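Local coordinates for protein chloramphenicol acetyltransferase (Bacteroides thetaiotaomicron, PDB 2I9D) that probably transfers an acetyl group from acetyl-CoA to a hydroxyl of chloramphenicol, at residues S34-G39 against L187-A192; F52-L57 against T113-A118; Y58-A63 against K210-F215; I147-T152 against L175-A180. All coordinates share one frame; numbering follows the deposited sequence.

Interaction 1 of 4, residues S34-G39 against L187-A192; sequences SEVECG and LVMPIA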
loop_
_atom_site.group_PDB
_atom_site.type_symbol
_atom_site.label_atom_id
_atom_site.label_comp_id
_atom_site.label_asym_id
_atom_site.label_seq_id
_atom_site.Cartn_x
_atom_site.Cartn_y
_atom_site.Cartn_z
ATOM N N SER A 34 0.035 7.426 -6.013
ATOM C CA SER A 34 0.053 8.881 -6.087
ATOM C C SER A 34 -1.170 9.334 -6.864
ATOM O O SER A 34 -1.946 8.503 -7.316
ATOM C CB SER A 34 1.362 9.391 -6.740
ATOM O OG SER A 34 1.373 10.814 -6.830
ATOM N N GLU A 35 -1.361 10.639 -7.010
ATOM C CA GLU A 35 -2.535 11.171 -7.691
ATOM C C GLU A 35 -2.095 12.068 -8.815
ATOM O O GLU A 35 -1.065 12.729 -8.705
ATOM C CB GLU A 35 -3.474 11.894 -6.729
ATOM C CG GLU A 35 -2.806 12.839 -5.743
ATOM C CD GLU A 35 -3.797 13.763 -5.045
ATOM O OE1 GLU A 35 -4.471 13.310 -4.077
ATOM O OE2 GLU A 35 -3.891 14.943 -5.484
ATOM N N VAL A 36 -2.822 12.023 -9.929
ATOM C CA VAL A 36 -2.514 12.857 -11.066
ATOM C C VAL A 36 -3.748 13.641 -11.442
ATOM O O VAL A 36 -4.890 13.155 -11.298
ATOM C CB VAL A 36 -2.016 12.066 -12.344
ATOM C CG1 VAL A 36 -0.650 11.427 -12.128
ATOM C CG2 VAL A 36 -3.069 11.051 -12.860
ATOM N N GLU A 37 -3.508 14.855 -11.933
ATOM C CA GLU A 37 -4.551 15.647 -12.573
ATOM C C GLU A 37 -4.824 15.066 -13.920
ATOM O O GLU A 37 -3.911 14.623 -14.605
ATOM C CB GLU A 37 -4.125 17.105 -12.722
ATOM C CG GLU A 37 -4.382 17.887 -11.472
ATOM C CD GLU A 37 -4.032 19.369 -11.621
ATOM O OE1 GLU A 37 -4.223 19.921 -12.733
ATOM O OE2 GLU A 37 -3.583 19.961 -10.613
ATOM N N CYS A 38 -6.097 15.061 -14.292
ATOM C CA CYS A 38 -6.531 14.438 -15.530
ATOM C C CYS A 38 -7.754 15.152 -16.119
ATOM O O CYS A 38 -8.477 14.568 -16.936
ATOM C CB CYS A 38 -6.833 12.950 -15.276
ATOM S SG CYS A 38 -7.952 12.676 -13.903
ATOM N N GLY A 39 -7.989 16.397 -15.693
ATOM C CA GLY A 39 -9.101 17.209 -16.202
ATOM C C GLY A 39 -9.078 17.410 -17.716
ATOM O O GLY A 39 -10.113 17.300 -18.374
ATOM N N LEU A 187 -9.856 17.932 -11.322
ATOM C CA LEU A 187 -10.078 16.510 -11.502
ATOM C C LEU A 187 -8.759 15.769 -11.310
ATOM O O LEU A 187 -7.774 16.066 -11.975
ATOM C CB LEU A 187 -10.700 16.199 -12.863
ATOM C CG LEU A 187 -11.316 14.805 -12.974
ATOM C CD1 LEU A 187 -12.638 14.652 -12.152
ATOM C CD2 LEU A 187 -11.507 14.462 -14.453
ATOM N N VAL A 188 -8.761 14.830 -10.362
ATOM C CA VAL A 188 -7.592 14.001 -10.031
ATOM C C VAL A 188 -8.020 12.515 -9.932
ATOM O O VAL A 188 -9.180 12.201 -9.599
ATOM C CB VAL A 188 -6.943 14.433 -8.675
ATOM C CG1 VAL A 188 -6.428 15.871 -8.724
ATOM C CG2 VAL A 188 -7.953 14.282 -7.513
HETATM N N MSE A 189 -7.091 11.606 -10.205
HETATM C CA MSE A 189 -7.371 10.180 -10.072
HETATM C C MSE A 189 -6.164 9.545 -9.423
HETATM O O MSE A 189 -5.078 10.103 -9.572
HETATM C CB MSE A 189 -7.631 9.557 -11.435
HETATM C CG MSE A 189 -6.498 9.701 -12.416
HETATM SE SE MSE A 189 -6.966 8.901 -14.158
HETATM C CE MSE A 189 -6.871 7.004 -13.601
ATOM N N PRO A 190 -6.343 8.419 -8.670
ATOM C CA PRO A 190 -5.179 7.726 -8.098
ATOM C C PRO A 190 -4.600 6.626 -9.010
ATOM O O PRO A 190 -5.327 5.966 -9.759
ATOM C CB PRO A 190 -5.723 7.149 -6.777
ATOM C CG PRO A 190 -7.223 6.959 -7.027
ATOM C CD PRO A 190 -7.602 7.754 -8.264
ATOM N N ILE A 191 -3.282 6.476 -8.972
ATOM C CA ILE A 191 -2.602 5.418 -9.699
ATOM C C ILE A 191 -1.571 4.792 -8.779
ATOM O O ILE A 191 -0.700 5.474 -8.252
ATOM C CB ILE A 191 -1.989 5.905 -11.042
ATOM C CG1 ILE A 191 -3.075 6.561 -11.942
ATOM C CG2 ILE A 191 -1.248 4.747 -11.767
ATOM C CD1 ILE A 191 -2.576 7.181 -13.217
ATOM N N ALA A 192 -1.731 3.488 -8.563
ATOM C CA ALA A 192 -0.863 2.671 -7.750
ATOM C C ALA A 192 0.015 1.840 -8.693
ATOM O O ALA A 192 -0.379 1.552 -9.841
ATOM C CB ALA A 192 -1.698 1.766 -6.861
#
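V36 and M189, the latter a selenomethionine, face each other as a hydrogen-bonded pair in the antiparallel ladder between strands 29-37 and 186-196, at the edge of the large mixed sheet that this chain forms in its chloramphenicol acetyltransferase fold. Their side chains run alongside one another and point the same way, with V36 CG2 3.7 Å from M189 CG. The same methyl meets I191 at a slant, V36 CG2 to I191 CD1 being 3.9 Å. C38 adds to this cluster from the end of the strand: its chi1 of 52° tucks SG between its own backbone N and carbonyl carbon, which sets C38 SG 3.6 Å from M189 CG. Helices 52-66 and 202-216 cover the face carrying V36, M189 and I191, for F52 and Y56 touch M189 while V212 touches I191.

The other face carries E35, E37, V188 and P190. Here the aliphatic part of E37 crosses V188 obliquely, E37 CG to V188 CG1 4.0 Å. Polar ends on both faces reach the second subunit: E35 OE1 forms a salt bridge with R183 of that subunit, and S34 OG, on the V36 side, is hydrogen-bonded to the carbonyl O of its Y156. The edge strand therefore belongs to the subunit interface.

Between the backbones, S34 with I191 and V36 with M189 each exchange two bonds, such as I191 N to S34 O at 2.9 Å. Beyond the last pair, C38 at the N-cap of helix 39-47 gives its N to L187 O at 3.0 Å, from 37° above that carbonyl plane.

Interaction 2 of 4, residues F52-L57 against T113-A118; sequences FFLHYL and TFYQEA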
loop_
_atom_site.group_PDB
_atom_site.type_symbol
_atom_site.label_atom_id
_atom_site.label_comp_id
_atom_site.label_asym_id
_atom_site.label_seq_id
_atom_site.Cartn_x
_atom_site.Cartn_y
_atom_site.Cartn_z
ATOM N N PHE A 52 -12.501 7.567 -21.855
ATOM C CA PHE A 52 -11.517 8.203 -20.979
ATOM C C PHE A 52 -10.470 7.161 -20.497
ATOM O O PHE A 52 -9.266 7.455 -20.393
ATOM C CB PHE A 52 -12.241 8.872 -19.815
ATOM C CG PHE A 52 -11.323 9.454 -18.759
ATOM C CD1 PHE A 52 -10.368 10.407 -19.088
ATOM C CD2 PHE A 52 -11.438 9.056 -17.427
ATOM C CE1 PHE A 52 -9.514 10.941 -18.112
ATOM C CE2 PHE A 52 -10.593 9.602 -16.444
ATOM C CZ PHE A 52 -9.639 10.547 -16.802
ATOM N N PHE A 53 -10.945 5.940 -20.249
ATOM C CA PHE A 53 -10.091 4.775 -19.930
ATOM C C PHE A 53 -8.869 4.613 -20.866
ATOM O O PHE A 53 -7.738 4.428 -20.417
ATOM C CB PHE A 53 -10.945 3.490 -19.871
ATOM C CG PHE A 53 -10.135 2.232 -19.830
ATOM C CD1 PHE A 53 -9.454 1.853 -18.655
ATOM C CD2 PHE A 53 -10.015 1.429 -20.964
ATOM C CE1 PHE A 53 -8.683 0.684 -18.617
ATOM C CE2 PHE A 53 -9.259 0.254 -20.926
ATOM C CZ PHE A 53 -8.582 -0.112 -19.749
ATOM N N LEU A 54 -9.102 4.717 -22.173
ATOM C CA LEU A 54 -8.041 4.595 -23.158
ATOM C C LEU A 54 -7.109 5.794 -23.170
ATOM O O LEU A 54 -5.929 5.657 -23.528
ATOM C CB LEU A 54 -8.619 4.307 -24.566
ATOM C CG LEU A 54 -9.271 2.915 -24.686
ATOM C CD1 LEU A 54 -10.024 2.757 -26.014
ATOM C CD2 LEU A 54 -8.244 1.792 -24.461
ATOM N N HIS A 55 -7.618 6.958 -22.766
ATOM C CA HIS A 55 -6.762 8.140 -22.614
ATOM C C HIS A 55 -5.728 7.985 -21.492
ATOM O O HIS A 55 -4.567 8.280 -21.692
ATOM C CB HIS A 55 -7.593 9.412 -22.402
ATOM C CG HIS A 55 -8.087 10.033 -23.668
ATOM N ND1 HIS A 55 -7.596 11.235 -24.153
ATOM C CD2 HIS A 55 -9.035 9.628 -24.550
ATOM C CE1 HIS A 55 -8.219 11.538 -25.278
ATOM N NE2 HIS A 55 -9.094 10.580 -25.540
ATOM N N TYR A 56 -6.143 7.533 -20.308
ATOM C CA TYR A 56 -5.163 7.314 -19.242
ATOM C C TYR A 56 -4.357 6.032 -19.402
ATOM O O TYR A 56 -3.208 5.973 -18.967
ATOM C CB TYR A 56 -5.740 7.503 -17.826
ATOM C CG TYR A 56 -6.775 6.514 -17.328
ATOM C CD1 TYR A 56 -6.425 5.184 -16.982
ATOM C CD2 TYR A 56 -8.088 6.924 -17.116
ATOM C CE1 TYR A 56 -7.392 4.290 -16.481
ATOM C CE2 TYR A 56 -9.056 6.040 -16.614
ATOM C CZ TYR A 56 -8.700 4.743 -16.294
ATOM O OH TYR A 56 -9.663 3.898 -15.805
ATOM N N LEU A 57 -4.936 5.042 -20.084
ATOM C CA LEU A 57 -4.207 3.821 -20.397
ATOM C C LEU A 57 -3.018 4.161 -21.297
ATOM O O LEU A 57 -1.880 3.691 -21.077
ATOM C CB LEU A 57 -5.127 2.772 -21.042
ATOM C CG LEU A 57 -4.605 1.326 -21.070
ATOM C CD1 LEU A 57 -4.618 0.759 -19.646
ATOM C CD2 LEU A 57 -5.447 0.407 -22.005
ATOM N N THR A 113 -3.698 6.296 -33.479
ATOM C CA THR A 113 -3.404 4.928 -33.897
ATOM C C THR A 113 -3.602 3.969 -32.725
ATOM O O THR A 113 -4.277 2.936 -32.873
ATOM C CB THR A 113 -1.949 4.800 -34.433
ATOM O OG1 THR A 113 -1.777 5.675 -35.542
ATOM C CG2 THR A 113 -1.632 3.374 -34.880
ATOM N N PHE A 114 -3.021 4.313 -31.573
ATOM C CA PHE A 114 -3.213 3.517 -30.356
ATOM C C PHE A 114 -4.697 3.421 -30.015
ATOM O O PHE A 114 -5.213 2.329 -29.801
ATOM C CB PHE A 114 -2.414 4.069 -29.156
ATOM C CG PHE A 114 -2.767 3.399 -27.844
ATOM C CD1 PHE A 114 -2.100 2.239 -27.430
ATOM C CD2 PHE A 114 -3.792 3.895 -27.045
ATOM C CE1 PHE A 114 -2.440 1.601 -26.229
ATOM C CE2 PHE A 114 -4.128 3.272 -25.847
ATOM C CZ PHE A 114 -3.458 2.123 -25.437
ATOM N N TYR A 115 -5.369 4.572 -29.995
ATOM C CA TYR A 115 -6.772 4.644 -29.637
ATOM C C TYR A 115 -7.641 3.704 -30.476
ATOM O O TYR A 115 -8.455 2.935 -29.931
ATOM C CB TYR A 115 -7.329 6.077 -29.711
ATOM C CG TYR A 115 -8.743 6.096 -29.187
ATOM C CD1 TYR A 115 -8.992 6.289 -27.823
ATOM C CD2 TYR A 115 -9.840 5.823 -30.035
ATOM C CE1 TYR A 115 -10.278 6.242 -27.320
ATOM C CE2 TYR A 115 -11.153 5.781 -29.531
ATOM C CZ TYR A 115 -11.354 5.993 -28.169
ATOM O OH TYR A 115 -12.622 5.953 -27.630
ATOM N N GLN A 116 -7.477 3.777 -31.800
ATOM C CA GLN A 116 -8.363 3.048 -32.705
ATOM C C GLN A 116 -8.054 1.547 -32.702
ATOM O O GLN A 116 -8.981 0.739 -32.763
ATOM C CB GLN A 116 -8.442 3.705 -34.109
ATOM C CG GLN A 116 -7.473 3.212 -35.191
ATOM C CD GLN A 116 -7.572 4.038 -36.507
ATOM O OE1 GLN A 116 -8.657 4.543 -36.874
ATOM N NE2 GLN A 116 -6.437 4.174 -37.215
ATOM N N GLU A 117 -6.777 1.170 -32.591
ATOM C CA GLU A 117 -6.461 -0.251 -32.371
ATOM C C GLU A 117 -7.009 -0.763 -31.036
ATOM O O GLU A 117 -7.537 -1.872 -30.987
ATOM C CB GLU A 117 -4.970 -0.565 -32.505
ATOM C CG GLU A 117 -4.653 -1.587 -33.623
ATOM C CD GLU A 117 -4.655 -3.065 -33.139
ATOM O OE1 GLU A 117 -3.544 -3.654 -32.993
ATOM O OE2 GLU A 117 -5.759 -3.641 -32.919
ATOM N N ALA A 118 -6.914 0.059 -29.984
ATOM C CA ALA A 118 -7.498 -0.267 -28.664
ATOM C C ALA A 118 -8.976 -0.571 -28.739
ATOM O O ALA A 118 -9.447 -1.554 -28.173
ATOM C CB ALA A 118 -7.241 0.855 -27.628
#
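L54 fits against Y115 and A118, and this is where the two helices are in tight contact. L54 CD2 is 3.5 Å from A118 CB, closer than ordinary carbon contact, and L54 CD1 lies 3.7 Å from the same alanine CB. The other partner of CD1 is the tyrosine ring: this methyl makes an off-centre CH-pi contact, 4.2 Å from the centroid of the Y115 ring and 30° off its normal, while L54 CB stands 3.8 Å from Y115 CE1. L54 and Y115 cross at about a right angle. Chi1 of Y115 (-174°) holds CG opposite the backbone N, and this carries the ring from the flank of its helix to L54.

The segment axes stay 10.3 Å apart at 130°, so side chains bridge the two helices. In the alpha/beta fold of this acetyltransferase, helix 52-66 lies between the mixed sheet and helix 111-124: F53 and L57 touch strands 87-93 and 146-151, whereas L54 faces helix 111-124.

Packing is looser around F114. Its ring turns an edge to helix 52-66, with F114 CE2 3.8 Å from L54 O and F114 CZ 4.3 Å from L57 CD2, and it also meets the ring of Y58. On the far side of helix 111-124, Q116 points away and is exposed to solvent.

At its far end the Y115 ring carries a hydroxyl that is hydrogen-bonded to S51 N, close to the start of helix 52-66. A valine in place of Y115 would probably leave the S51 N without that partner and open a gap beside L54 CB and CD1.

Interaction 3 of 4, residues Y58-A63 against K210-F215; sequences YAVLRA and KKVEDF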
loop_
_atom_site.group_PDB
_atom_site.type_symbol
_atom_site.label_atom_id
_atom_site.label_comp_id
_atom_site.label_asym_id
_atom_site.label_seq_id
_atom_site.Cartn_x
_atom_site.Cartn_y
_atom_site.Cartn_z
ATOM N N TYR A 58 -3.278 4.996 -22.297
ATOM C CA TYR A 58 -2.216 5.467 -23.169
ATOM C C TYR A 58 -1.138 6.249 -22.408
ATOM O O TYR A 58 0.067 5.999 -22.587
ATOM C CB TYR A 58 -2.781 6.334 -24.305
ATOM C CG TYR A 58 -1.691 6.859 -25.198
ATOM C CD1 TYR A 58 -1.001 6.000 -26.040
ATOM C CD2 TYR A 58 -1.305 8.193 -25.157
ATOM C CE1 TYR A 58 0.022 6.451 -26.858
ATOM C CE2 TYR A 58 -0.272 8.666 -25.984
ATOM C CZ TYR A 58 0.386 7.772 -26.826
ATOM O OH TYR A 58 1.404 8.193 -27.658
ATOM N N ALA A 59 -1.586 7.199 -21.579
ATOM C CA ALA A 59 -0.682 8.039 -20.779
ATOM C C ALA A 59 0.288 7.186 -19.980
ATOM O O ALA A 59 1.494 7.456 -19.960
ATOM C CB ALA A 59 -1.476 8.959 -19.855
ATOM N N VAL A 60 -0.244 6.150 -19.329
ATOM C CA VAL A 60 0.562 5.271 -18.497
ATOM C C VAL A 60 1.530 4.453 -19.368
ATOM O O VAL A 60 2.720 4.323 -19.037
ATOM C CB VAL A 60 -0.348 4.350 -17.613
ATOM C CG1 VAL A 60 0.430 3.122 -17.074
ATOM C CG2 VAL A 60 -0.973 5.134 -16.482
ATOM N N LEU A 61 1.012 3.902 -20.471
ATOM C CA LEU A 61 1.813 3.030 -21.354
ATOM C C LEU A 61 2.966 3.815 -22.013
ATOM O O LEU A 61 4.107 3.309 -22.117
ATOM C CB LEU A 61 0.938 2.351 -22.420
ATOM C CG LEU A 61 1.589 1.269 -23.294
ATOM C CD1 LEU A 61 2.145 0.122 -22.453
ATOM C CD2 LEU A 61 0.609 0.749 -24.296
ATOM N N ARG A 62 2.653 5.045 -22.424
ATOM C CA ARG A 62 3.623 5.949 -23.020
ATOM C C ARG A 62 4.732 6.329 -22.048
ATOM O O ARG A 62 5.896 6.315 -22.426
ATOM C CB ARG A 62 2.943 7.200 -23.582
ATOM C CG ARG A 62 3.929 8.196 -24.250
ATOM C CD ARG A 62 3.239 9.104 -25.265
ATOM N NE ARG A 62 4.091 10.220 -25.675
ATOM C CZ ARG A 62 3.717 11.177 -26.526
ATOM N NH1 ARG A 62 2.495 11.152 -27.070
ATOM N NH2 ARG A 62 4.562 12.165 -26.831
ATOM N N ALA A 63 4.383 6.657 -20.804
ATOM C CA ALA A 63 5.397 6.955 -19.774
ATOM C C ALA A 63 6.368 5.793 -19.505
ATOM O O ALA A 63 7.563 6.005 -19.274
ATOM C CB ALA A 63 4.729 7.422 -18.481
ATOM N N LYS A 210 5.077 12.478 -13.038
ATOM C CA LYS A 210 5.168 13.765 -13.727
ATOM C C LYS A 210 4.747 13.575 -15.184
ATOM O O LYS A 210 3.855 14.268 -15.679
ATOM C CB LYS A 210 6.591 14.345 -13.627
ATOM C CG LYS A 210 6.783 15.698 -14.292
ATOM C CD LYS A 210 6.015 16.794 -13.541
ATOM C CE LYS A 210 6.104 18.191 -14.239
ATOM N NZ LYS A 210 5.220 19.203 -13.532
ATOM N N LYS A 211 5.352 12.592 -15.841
ATOM C CA LYS A 211 5.066 12.269 -17.239
ATOM C C LYS A 211 3.592 11.883 -17.515
ATOM O O LYS A 211 2.978 12.417 -18.431
ATOM C CB LYS A 211 6.026 11.184 -17.700
ATOM C CG LYS A 211 6.245 11.122 -19.201
ATOM C CD LYS A 211 7.357 10.123 -19.555
ATOM C CE LYS A 211 8.750 10.782 -19.605
ATOM N NZ LYS A 211 8.917 11.560 -20.858
ATOM N N VAL A 212 3.012 10.995 -16.702
ATOM C CA VAL A 212 1.592 10.649 -16.847
ATOM C C VAL A 212 0.674 11.878 -16.691
ATOM O O VAL A 212 -0.244 12.084 -17.494
ATOM C CB VAL A 212 1.172 9.544 -15.840
ATOM C CG1 VAL A 212 -0.368 9.367 -15.794
ATOM C CG2 VAL A 212 1.863 8.249 -16.179
ATOM N N GLU A 213 0.918 12.678 -15.654
ATOM C CA GLU A 213 0.112 13.873 -15.420
ATOM C C GLU A 213 0.196 14.880 -16.585
ATOM O O GLU A 213 -0.830 15.389 -17.020
ATOM C CB GLU A 213 0.480 14.547 -14.094
ATOM C CG GLU A 213 -0.417 15.730 -13.748
ATOM C CD GLU A 213 -0.133 16.272 -12.370
ATOM O OE1 GLU A 213 0.859 17.013 -12.228
ATOM O OE2 GLU A 213 -0.889 15.962 -11.427
ATOM N N ASP A 214 1.402 15.133 -17.091
ATOM C CA ASP A 214 1.590 15.984 -18.278
ATOM C C ASP A 214 0.662 15.594 -19.435
ATOM O O ASP A 214 0.125 16.484 -20.082
ATOM C CB ASP A 214 3.060 16.023 -18.774
ATOM C CG ASP A 214 4.008 16.784 -17.824
ATOM O OD1 ASP A 214 3.522 17.505 -16.903
ATOM O OD2 ASP A 214 5.258 16.643 -17.996
ATOM N N PHE A 215 0.487 14.295 -19.694
ATOM C CA PHE A 215 -0.365 13.831 -20.796
ATOM C C PHE A 215 -1.841 14.049 -20.487
ATOM O O PHE A 215 -2.655 14.200 -21.401
ATOM C CB PHE A 215 -0.167 12.329 -21.134
ATOM C CG PHE A 215 1.253 11.938 -21.547
ATOM C CD1 PHE A 215 1.924 12.602 -22.583
ATOM C CD2 PHE A 215 1.895 10.845 -20.932
ATOM C CE1 PHE A 215 3.239 12.214 -22.969
ATOM C CE2 PHE A 215 3.193 10.458 -21.310
ATOM C CZ PHE A 215 3.868 11.153 -22.325
#
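Segments 58-63 and 210-215 run at 139° with their axes 8.6 Å apart, close for two helices, and the CA atoms of A59 and V212 come within 5.2 Å. The pair forms a helical layer on one face of the central mixed sheet of the acetyltransferase fold, where V60 touches I147 and L149 of strand 146-151. Small residues permit the approach: A59 CB lies 3.8 Å from F215 CB.

The ring of F215 then lies across R62. The arginine chain is extended from CG to NE and meets the phenylalanine at about a right angle, with R62 CG 3.5 Å from F215 CZ. F215 CE1 sits over one face of the guanidinium, 3.5 Å from R62 NE, and the two planes are 44° apart. Two further partners fix the guanidinium: NE forms a salt bridge with E66, and NH1 donates to Y58 OH at 3.2 Å along a bent path of 136°. E66 is also bridged by K211 NZ, so it joins the two helices. A serine in place of R62 would probably strip the F215 ring of its aliphatic cover and leave E66 with one basic partner fewer.

At the other end of the contact, A63 CB meets V212 CG2 at 3.8 Å, and the K211 chain, bent further out, rests its CD 3.7 Å from A63 CA.

Interaction 4 of 4, residues I147-T152 against L175-A180; sequences ILLSAT and LNAGKA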
loop_
_atom_site.group_PDB
_atom_site.type_symbol
_atom_site.label_atom_id
_atom_site.label_comp_id
_atom_site.label_asym_id
_atom_site.label_seq_id
_atom_site.Cartn_x
_atom_site.Cartn_y
_atom_site.Cartn_z
ATOM N N ILE A 147 3.391 -4.063 -19.300
ATOM C CA ILE A 147 2.917 -3.636 -17.973
ATOM C C ILE A 147 1.454 -4.020 -17.944
ATOM O O ILE A 147 0.914 -4.422 -18.976
ATOM C CB ILE A 147 3.150 -2.124 -17.665
ATOM C CG1 ILE A 147 2.466 -1.214 -18.711
ATOM C CG2 ILE A 147 4.642 -1.848 -17.603
ATOM C CD1 ILE A 147 2.422 0.301 -18.310
ATOM N N LEU A 148 0.842 -3.981 -16.763
ATOM C CA LEU A 148 -0.564 -4.394 -16.621
ATOM C C LEU A 148 -1.261 -3.391 -15.741
ATOM O O LEU A 148 -0.747 -3.041 -14.675
ATOM C CB LEU A 148 -0.711 -5.816 -16.037
ATOM C CG LEU A 148 -2.166 -6.288 -15.795
ATOM C CD1 LEU A 148 -2.307 -7.805 -15.965
ATOM C CD2 LEU A 148 -2.698 -5.821 -14.395
ATOM N N LEU A 149 -2.416 -2.924 -16.201
ATOM C CA LEU A 149 -3.143 -1.930 -15.457
ATOM C C LEU A 149 -4.563 -2.408 -15.279
ATOM O O LEU A 149 -5.226 -2.831 -16.234
ATOM C CB LEU A 149 -3.068 -0.529 -16.102
ATOM C CG LEU A 149 -3.778 0.600 -15.326
ATOM C CD1 LEU A 149 -3.079 1.932 -15.532
ATOM C CD2 LEU A 149 -5.272 0.717 -15.751
ATOM N N SER A 150 -5.015 -2.346 -14.038
ATOM C CA SER A 150 -6.367 -2.738 -13.682
ATOM C C SER A 150 -7.166 -1.488 -13.243
ATOM O O SER A 150 -6.728 -0.773 -12.356
ATOM C CB SER A 150 -6.298 -3.803 -12.585
ATOM O OG SER A 150 -7.576 -3.957 -12.013
ATOM N N ALA A 151 -8.309 -1.214 -13.894
ATOM C CA ALA A 151 -9.125 -0.031 -13.563
ATOM C C ALA A 151 -10.201 -0.326 -12.545
ATOM O O ALA A 151 -10.885 -1.343 -12.650
ATOM C CB ALA A 151 -9.765 0.575 -14.816
ATOM N N THR A 152 -10.371 0.568 -11.566
ATOM C CA THR A 152 -11.534 0.511 -10.717
ATOM C C THR A 152 -12.141 1.891 -10.729
ATOM O O THR A 152 -11.902 2.683 -9.796
ATOM C CB THR A 152 -11.260 -0.032 -9.246
ATOM O OG1 THR A 152 -10.454 0.892 -8.524
ATOM C CG2 THR A 152 -10.526 -1.294 -9.310
ATOM N N LEU A 175 -0.174 -2.246 -12.143
ATOM C CA LEU A 175 -0.711 -0.917 -11.846
ATOM C C LEU A 175 -2.211 -1.007 -11.620
ATOM O O LEU A 175 -2.865 -1.966 -12.062
ATOM C CB LEU A 175 -0.440 0.104 -12.971
ATOM C CG LEU A 175 1.009 0.535 -13.234
ATOM C CD1 LEU A 175 1.690 -0.344 -14.311
ATOM C CD2 LEU A 175 1.052 1.991 -13.626
ATOM N N ASN A 176 -2.723 -0.004 -10.917
ATOM C CA ASN A 176 -4.122 0.168 -10.630
ATOM C C ASN A 176 -4.483 1.614 -10.820
ATOM O O ASN A 176 -3.750 2.504 -10.340
ATOM C CB ASN A 176 -4.389 -0.168 -9.179
ATOM C CG ASN A 176 -4.136 -1.623 -8.870
ATOM O OD1 ASN A 176 -5.012 -2.468 -9.068
ATOM N ND2 ASN A 176 -2.951 -1.922 -8.353
ATOM N N ALA A 177 -5.613 1.850 -11.480
ATOM C CA ALA A 177 -6.147 3.188 -11.671
ATOM C C ALA A 177 -7.460 3.231 -10.894
ATOM O O ALA A 177 -8.177 2.223 -10.821
ATOM C CB ALA A 177 -6.367 3.455 -13.137
ATOM N N GLY A 178 -7.759 4.365 -10.285
ATOM C CA GLY A 178 -8.995 4.499 -9.529
ATOM C C GLY A 178 -9.872 5.587 -10.071
ATOM O O GLY A 178 -9.600 6.135 -11.139
ATOM N N LYS A 179 -10.901 5.917 -9.312
ATOM C CA LYS A 179 -11.892 6.939 -9.670
ATOM C C LYS A 179 -11.329 8.366 -9.843
ATOM O O LYS A 179 -10.509 8.821 -9.024
ATOM C CB LYS A 179 -12.992 6.965 -8.594
ATOM C CG LYS A 179 -14.241 7.667 -9.006
ATOM C CD LYS A 179 -15.220 7.690 -7.849
ATOM C CE LYS A 179 -16.446 8.512 -8.194
ATOM N NZ LYS A 179 -17.391 8.538 -7.027
ATOM N N ALA A 180 -11.783 9.041 -10.906
ATOM C CA ALA A 180 -11.477 10.462 -11.158
ATOM C C ALA A 180 -12.480 11.319 -10.407
ATOM O O ALA A 180 -13.712 11.141 -10.479
ATOM C CB ALA A 180 -11.476 10.800 -12.638
#
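L149 and L175 pair across two parallel strands, 146-151 and 174-183, in the middle of the six-stranded mixed sheet of the acetyltransferase fold. The segment axes are 4.5 Å apart and diverge by 29°.

The backbone ladder accounts for the main-chain polar atoms of S150, L175 and A177, which spend both their N and their O within this pair of strands. L175 N gives its hydrogen to L148 O at 2.7 Å, and L175 O takes the one from S150 N. S150 O in turn accepts A177 N at 3.0 Å, and A177 O accepts T152 N at 2.8 Å. The residues between them turn to the neighbouring strands: L149 bonds with L89 through the backbone and its O accepts S90 OG, while N176 is paired with A192. S150 N stands 38° above the plane of the L175 carbonyl, and the L149 CA-H leans on the same oxygen.

L149 and L175 lie on the face covered by helix 52-66 and cross at about a right angle, L149 CD1 to L175 CB 4.1 Å. With CG anti to the backbone N (chi1 -178°) the L149 branch reaches toward the next residue on this face, and L149 CD2 lies 3.9 Å from A177 CB. With them are I147, whose CB is 4.1 Å from L175 CD1, and V60 and Y56 of the helix. S150 and N176 occupy the other face, where F157 touches N176.

At the end of the ladder, T152 packs against G202 of the third subunit, and T152 OG1 adds a weak bond to A177 O at 3.5 Å.

Overall arrangement
Interactions 1 and 4 are ladders of the same mixed sheet, their centres about 11 Å apart, and strands 186-196 and 174-183, neighbours in that sheet, link them. Helix 52-66 takes part in both interaction 2 and interaction 3, whose centres are about 12 Å apart; it covers the sheet through Y56, L57 and V60. Interaction 3 also uses helix 202-216, which follows strand 186-196 and lies on interaction 1 through V212 and E213. Along the chain, interactions 2 and 4 are nested inside the loop closed by interaction 1, whereas interactions 1 and 3 alternate. Residues distant in sequence thus form one alpha/beta core, with interaction 1 reaching the second subunit and interaction 4 the third.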